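Thioesterase (Pseudomonas aeruginosa, PDB 2AV9) probably hydrolyses fatty acyl-CoA thioesters as a member of the 4-hydroxybenzoyl-CoA thioesterase family, whose hot-dog domains associate through a shared sheet. Local coordinates at residues G63-S68 and G114-V119; Y72-A77 and E109-G114. One frame throughout, in Å; residues are numbered along the deposited sequence.

Contact 1. Residues G63-S68 and G114-V119; sequences GLVVSS and GRFVHV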
loop_
_atom_site.group_PDB
_atom_site.type_symbol
_atom_site.label_atom_id
_atom_site.label_comp_id
_atom_site.label_asym_id
_atom_site.label_seq_id
_atom_site.Cartn_x
_atom_site.Cartn_y
_atom_site.Cartn_z
ATOM N N GLY A 63 -8.145 18.196 6.389
ATOM C CA GLY A 63 -8.335 18.356 4.952
ATOM C C GLY A 63 -8.717 17.025 4.345
ATOM O O GLY A 63 -8.054 16.033 4.630
ATOM N N LEU A 64 -9.763 17.025 3.526
ATOM C CA LEU A 64 -10.214 15.848 2.794
ATOM C C LEU A 64 -10.034 16.148 1.316
ATOM O O LEU A 64 -10.166 17.304 0.871
ATOM C CB LEU A 64 -11.698 15.628 3.105
ATOM C CG LEU A 64 -11.941 15.248 4.574
ATOM C CD1 LEU A 64 -13.334 14.695 4.772
ATOM C CD2 LEU A 64 -10.928 14.284 5.168
ATOM N N VAL A 65 -9.665 15.105 0.577
ATOM C CA VAL A 65 -9.419 15.209 -0.866
ATOM C C VAL A 65 -10.754 15.088 -1.593
ATOM O O VAL A 65 -11.494 14.140 -1.358
ATOM C CB VAL A 65 -8.457 14.107 -1.399
ATOM C CG1 VAL A 65 -8.179 14.328 -2.877
ATOM C CG2 VAL A 65 -7.087 14.185 -0.718
ATOM N N VAL A 66 -11.046 16.036 -2.482
ATOM C CA VAL A 66 -12.289 15.972 -3.218
ATOM C C VAL A 66 -12.027 15.697 -4.687
ATOM O O VAL A 66 -12.935 15.253 -5.389
ATOM C CB VAL A 66 -13.230 17.188 -3.018
ATOM C CG1 VAL A 66 -13.756 17.271 -1.579
ATOM C CG2 VAL A 66 -12.621 18.515 -3.445
ATOM N N SER A 67 -10.803 15.941 -5.148
ATOM C CA SER A 67 -10.438 15.565 -6.511
ATOM C C SER A 67 -8.929 15.541 -6.646
ATOM O O SER A 67 -8.221 16.197 -5.869
ATOM C CB SER A 67 -11.050 16.497 -7.588
ATOM O OG SER A 67 -10.507 17.787 -7.378
ATOM N N SER A 68 -8.457 14.809 -7.655
ATOM C CA SER A 68 -7.023 14.726 -7.870
ATOM C C SER A 68 -6.787 14.236 -9.291
ATOM O O SER A 68 -7.668 13.632 -9.897
ATOM C CB SER A 68 -6.403 13.786 -6.826
ATOM O OG SER A 68 -6.831 12.465 -7.122
ATOM N N GLY A 114 0.768 16.594 -11.255
ATOM C CA GLY A 114 -0.687 16.687 -11.137
ATOM C C GLY A 114 -1.199 17.700 -10.123
ATOM O O GLY A 114 -0.535 18.681 -9.787
ATOM N N ARG A 115 -2.416 17.475 -9.639
ATOM C CA ARG A 115 -3.053 18.392 -8.709
ATOM C C ARG A 115 -3.970 17.624 -7.777
ATOM O O ARG A 115 -4.362 16.502 -8.063
ATOM C CB ARG A 115 -3.858 19.527 -9.358
ATOM C CG ARG A 115 -4.446 19.172 -10.698
ATOM C CD ARG A 115 -5.346 20.247 -11.256
ATOM N NE ARG A 115 -4.728 21.314 -12.040
ATOM C CZ ARG A 115 -5.424 22.225 -12.729
ATOM N NH1 ARG A 115 -6.758 22.202 -12.731
ATOM N NH2 ARG A 115 -4.802 23.171 -13.432
ATOM N N PHE A 116 -4.292 18.265 -6.659
ATOM C CA PHE A 116 -5.381 17.768 -5.857
ATOM C C PHE A 116 -5.967 18.910 -5.077
ATOM O O PHE A 116 -5.283 19.920 -4.920
ATOM C CB PHE A 116 -4.922 16.511 -5.110
ATOM C CG PHE A 116 -4.293 16.676 -3.759
ATOM C CD1 PHE A 116 -5.061 16.922 -2.626
ATOM C CD2 PHE A 116 -2.957 16.436 -3.592
ATOM C CE1 PHE A 116 -4.504 16.975 -1.344
ATOM C CE2 PHE A 116 -2.394 16.508 -2.325
ATOM C CZ PHE A 116 -3.155 16.752 -1.185
ATOM N N VAL A 117 -7.223 18.737 -4.670
ATOM C CA VAL A 117 -7.991 19.733 -3.925
ATOM C C VAL A 117 -8.297 19.193 -2.536
ATOM O O VAL A 117 -8.836 18.098 -2.403
ATOM C CB VAL A 117 -9.293 20.135 -4.659
ATOM C CG1 VAL A 117 -10.157 21.113 -3.824
ATOM C CG2 VAL A 117 -8.978 20.778 -6.007
ATOM N N HIS A 118 -7.979 19.974 -1.509
ATOM C CA HIS A 118 -8.449 19.688 -0.159
ATOM C C HIS A 118 -9.617 20.600 0.112
ATOM O O HIS A 118 -9.590 21.772 -0.274
ATOM C CB HIS A 118 -7.408 20.058 0.899
ATOM C CG HIS A 118 -6.562 18.914 1.357
ATOM N ND1 HIS A 118 -5.423 19.102 2.113
ATOM C CD2 HIS A 118 -6.668 17.579 1.164
ATOM C CE1 HIS A 118 -4.858 17.933 2.357
ATOM N NE2 HIS A 118 -5.599 16.989 1.802
ATOM N N VAL A 119 -10.627 20.041 0.770
ATOM C CA VAL A 119 -11.634 20.836 1.458
ATOM C C VAL A 119 -11.343 20.619 2.943
ATOM O O VAL A 119 -11.136 19.486 3.380
ATOM C CB VAL A 119 -13.061 20.457 1.042
ATOM C CG1 VAL A 119 -14.082 21.281 1.845
ATOM C CG2 VAL A 119 -13.248 20.898 -0.416
#
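Gly63 lies over one face of the His118 imidazole, its CA 4.1 Å from the ring centroid and only 10° off the ring normal, a CH-pi contact made possible by a residue with no side chain in the way. Against the opposite face, offset toward the rim, rests CE1 of Phe116, so the imidazole is sandwiched. Val65 completes the group: its CG2 is 3.9 Å from Phe116 CE1 and also approaches the imidazole at its edge. The phenyl ring is steered here by a first torsion that sets CG between the backbone N and the carbonyl carbon (chi1 89°), and at its base Phe116 CB lies 3.5 Å from Ser68 CB. Outside the pair, Tyr98 OH is hydrogen-bonded to His118 ND1 and helps fix the ring's rotation.

The other face carries Leu64, Val117 and Val119. Val66, at a beta bulge, reaches the two valines from the flank, with CG2 3.6 Å from Val117 CG1 and CG1 3.8 Å from Val119 CG2. Behind these contacts is an antiparallel pairing interrupted by this bulge, with Val66 and Ser67 together facing Val117. Leu64 and Val119 exchange two backbone bonds, Leu64 N to Val119 O being nearly straight. Across the bulge, Val66 N donates to Val117 O at 3.0 Å, whereas Val117 N turns to Ser67 O. The backbone of Val66 takes a helix-like psi of -19°, which absorbs the extra residue.

In the hot-dog fold the face carrying Val65, Phe116 and His118 is turned to helix 35-50, where Phe40 and Val44 meet the phenyl ring. Strand 95-104 flanks segment 114-119 on its other edge, while Ser67 and Ser68 pair with a strand of the second subunit, carrying the sheet across the interface.

Contact 2. Residues Y72-A77 and E109-G114; sequences YFAPVA and EACAAG
Cys111 O is gripped by two successive backbone amides, Phe73 N at 2.7 Å and Ala74 N at 3.0 Å. The second lies in the carbonyl plane on a lone pair, with a C=O...N angle of 137°, while Phe73 N is tilted out of that plane. This double grip, of the kind found in classic beta bulges, accompanies a helix-like psi at Phe73 (-32°), where the chain turns out of strand 61-72; just before it, Tyr72 still faces Ala112 as an antiparallel non-hydrogen-bonded pair.

Phe73 then lies alongside the other segment. Its CG is anti to the carbonyl carbon (chi1 -45°), which carries CE1 to within 3.8 Å of Ala113 CB and brings CD1 to 3.7 Å from Ala110 O. That carbonyl oxygen also accepts a hydrogen bond from Arg6 NE. In the hot-dog fold this is one end of the sheet, where the strand at the subunit interface gives way to the loop leading to strand 81-91.

Farther along the loop, Val76 comes back toward Cys111, its CG1 meeting SG at 3.5 Å; Leu102 of strand 95-104, the neighbour of 112-122 in the sheet, touches both side chains and bonds to the Cys111 backbone. Tyr72 CD2 comes 4.3 Å from Ala112 CB, while the tyrosine hydroxyl is hydrogen-bonded to Asn33 O and its ring meets Tyr36 edge-to-face.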
loop_
_atom_site.group_PDB
_atom_site.type_symbol
_atom_site.label_atom_id
_atom_site.label_comp_id
_atom_site.label_asym_id
_atom_site.label_seq_id
_atom_site.Cartn_x
_atom_site.Cartn_y
_atom_site.Cartn_z
ATOM N N TYR A 72 1.649 11.365 -16.394
ATOM C CA TYR A 72 2.905 10.661 -16.186
ATOM C C TYR A 72 3.773 10.743 -17.438
ATOM O O TYR A 72 3.326 10.318 -18.495
ATOM C CB TYR A 72 2.671 9.192 -15.837
ATOM C CG TYR A 72 1.681 8.957 -14.712
ATOM C CD1 TYR A 72 0.301 9.019 -14.926
ATOM C CD2 TYR A 72 2.128 8.614 -13.446
ATOM C CE1 TYR A 72 -0.616 8.783 -13.898
ATOM C CE2 TYR A 72 1.222 8.403 -12.416
ATOM C CZ TYR A 72 -0.136 8.465 -12.647
ATOM O OH TYR A 72 -0.995 8.236 -11.593
ATOM N N PHE A 73 4.994 11.270 -17.330
ATOM C CA PHE A 73 5.783 11.587 -18.529
ATOM C C PHE A 73 6.982 10.657 -18.677
ATOM O O PHE A 73 7.390 10.344 -19.788
ATOM C CB PHE A 73 6.286 13.029 -18.558
ATOM C CG PHE A 73 5.265 14.057 -18.176
ATOM C CD1 PHE A 73 5.371 14.728 -16.976
ATOM C CD2 PHE A 73 4.198 14.354 -19.006
ATOM C CE1 PHE A 73 4.432 15.665 -16.582
ATOM C CE2 PHE A 73 3.247 15.311 -18.621
ATOM C CZ PHE A 73 3.365 15.974 -17.403
ATOM N N ALA A 74 7.559 10.198 -17.575
ATOM C CA ALA A 74 8.717 9.323 -17.660
ATOM C C ALA A 74 8.715 8.464 -16.400
ATOM O O ALA A 74 8.215 8.877 -15.363
ATOM C CB ALA A 74 10.035 10.109 -17.881
ATOM N N PRO A 75 9.210 7.224 -16.505
ATOM C CA PRO A 75 9.079 6.300 -15.363
ATOM C C PRO A 75 10.136 6.527 -14.288
ATOM O O PRO A 75 11.218 7.019 -14.588
ATOM C CB PRO A 75 9.338 4.921 -15.991
ATOM C CG PRO A 75 10.206 5.195 -17.232
ATOM C CD PRO A 75 9.847 6.608 -17.691
ATOM N N VAL A 76 9.838 6.177 -13.043
ATOM C CA VAL A 76 10.880 6.145 -12.025
ATOM C C VAL A 76 10.752 4.757 -11.410
ATOM O O VAL A 76 9.727 4.095 -11.613
ATOM C CB VAL A 76 10.770 7.324 -11.035
ATOM C CG1 VAL A 76 10.662 8.639 -11.820
ATOM C CG2 VAL A 76 9.554 7.188 -10.143
ATOM N N ALA A 77 11.798 4.304 -10.725
ATOM C CA ALA A 77 11.760 2.969 -10.151
ATOM C C ALA A 77 12.355 3.068 -8.756
ATOM O O ALA A 77 13.295 3.832 -8.559
ATOM C CB ALA A 77 12.585 2.001 -11.005
ATOM N N GLU A 109 13.264 18.482 -15.287
ATOM C CA GLU A 109 11.938 18.280 -15.855
ATOM C C GLU A 109 11.201 17.186 -15.098
ATOM O O GLU A 109 11.760 16.145 -14.737
ATOM C CB GLU A 109 12.008 18.019 -17.360
ATOM C CG GLU A 109 12.871 19.052 -18.066
ATOM C CD GLU A 109 12.702 19.014 -19.570
ATOM O OE1 GLU A 109 11.999 18.100 -20.045
ATOM O OE2 GLU A 109 13.228 19.887 -20.287
ATOM N N ALA A 110 9.925 17.440 -14.827
ATOM C CA ALA A 110 9.151 16.507 -14.011
ATOM C C ALA A 110 9.001 15.149 -14.687
ATOM O O ALA A 110 8.863 15.060 -15.900
ATOM C CB ALA A 110 7.781 17.085 -13.664
ATOM N N CYS A 111 9.020 14.099 -13.875
ATOM C CA CYS A 111 8.648 12.777 -14.348
ATOM C C CYS A 111 7.149 12.604 -14.462
ATOM O O CYS A 111 6.636 11.830 -15.276
ATOM C CB CYS A 111 9.246 11.714 -13.429
ATOM S SG CYS A 111 10.985 11.421 -13.888
ATOM N N ALA A 112 6.460 13.348 -13.609
ATOM C CA ALA A 112 5.009 13.288 -13.514
ATOM C C ALA A 112 4.539 14.568 -12.828
ATOM O O ALA A 112 5.260 15.173 -12.033
ATOM C CB ALA A 112 4.539 12.042 -12.718
ATOM N N ALA A 113 3.301 14.958 -13.094
ATOM C CA ALA A 113 2.823 16.214 -12.525
ATOM C C ALA A 113 1.321 16.087 -12.354
ATOM O O ALA A 113 0.675 15.570 -13.265
ATOM C CB ALA A 113 3.113 17.397 -13.481
ATOM N N GLY A 114 0.768 16.594 -11.255
ATOM C CA GLY A 114 -0.687 16.687 -11.137
ATOM C C GLY A 114 -1.199 17.700 -10.123
ATOM O O GLY A 114 -0.535 18.681 -9.787
#

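How the contacts relate
Contact 1 pairs strands 61-72 and 112-122; contact 2, centred about 20 Å from the centre of contact 1, joins the loop after the first strand to the start of the second, and Gly114 belongs to both. Contact 1 is the nearer to the middle of the chain: true strand pairing, with an aromatic face on helix 35-50 and an aliphatic face behind it. Contact 2 lies farther out; a single carbonyl does the polar work and isolated apolar touches replace a continuous face. Each includes a departure from regular strand geometry, midway along the pairing in one and at its end in the other. The second subunit engages both, through Ser67 and Ser68 in contact 1 and Tyr72 in contact 2.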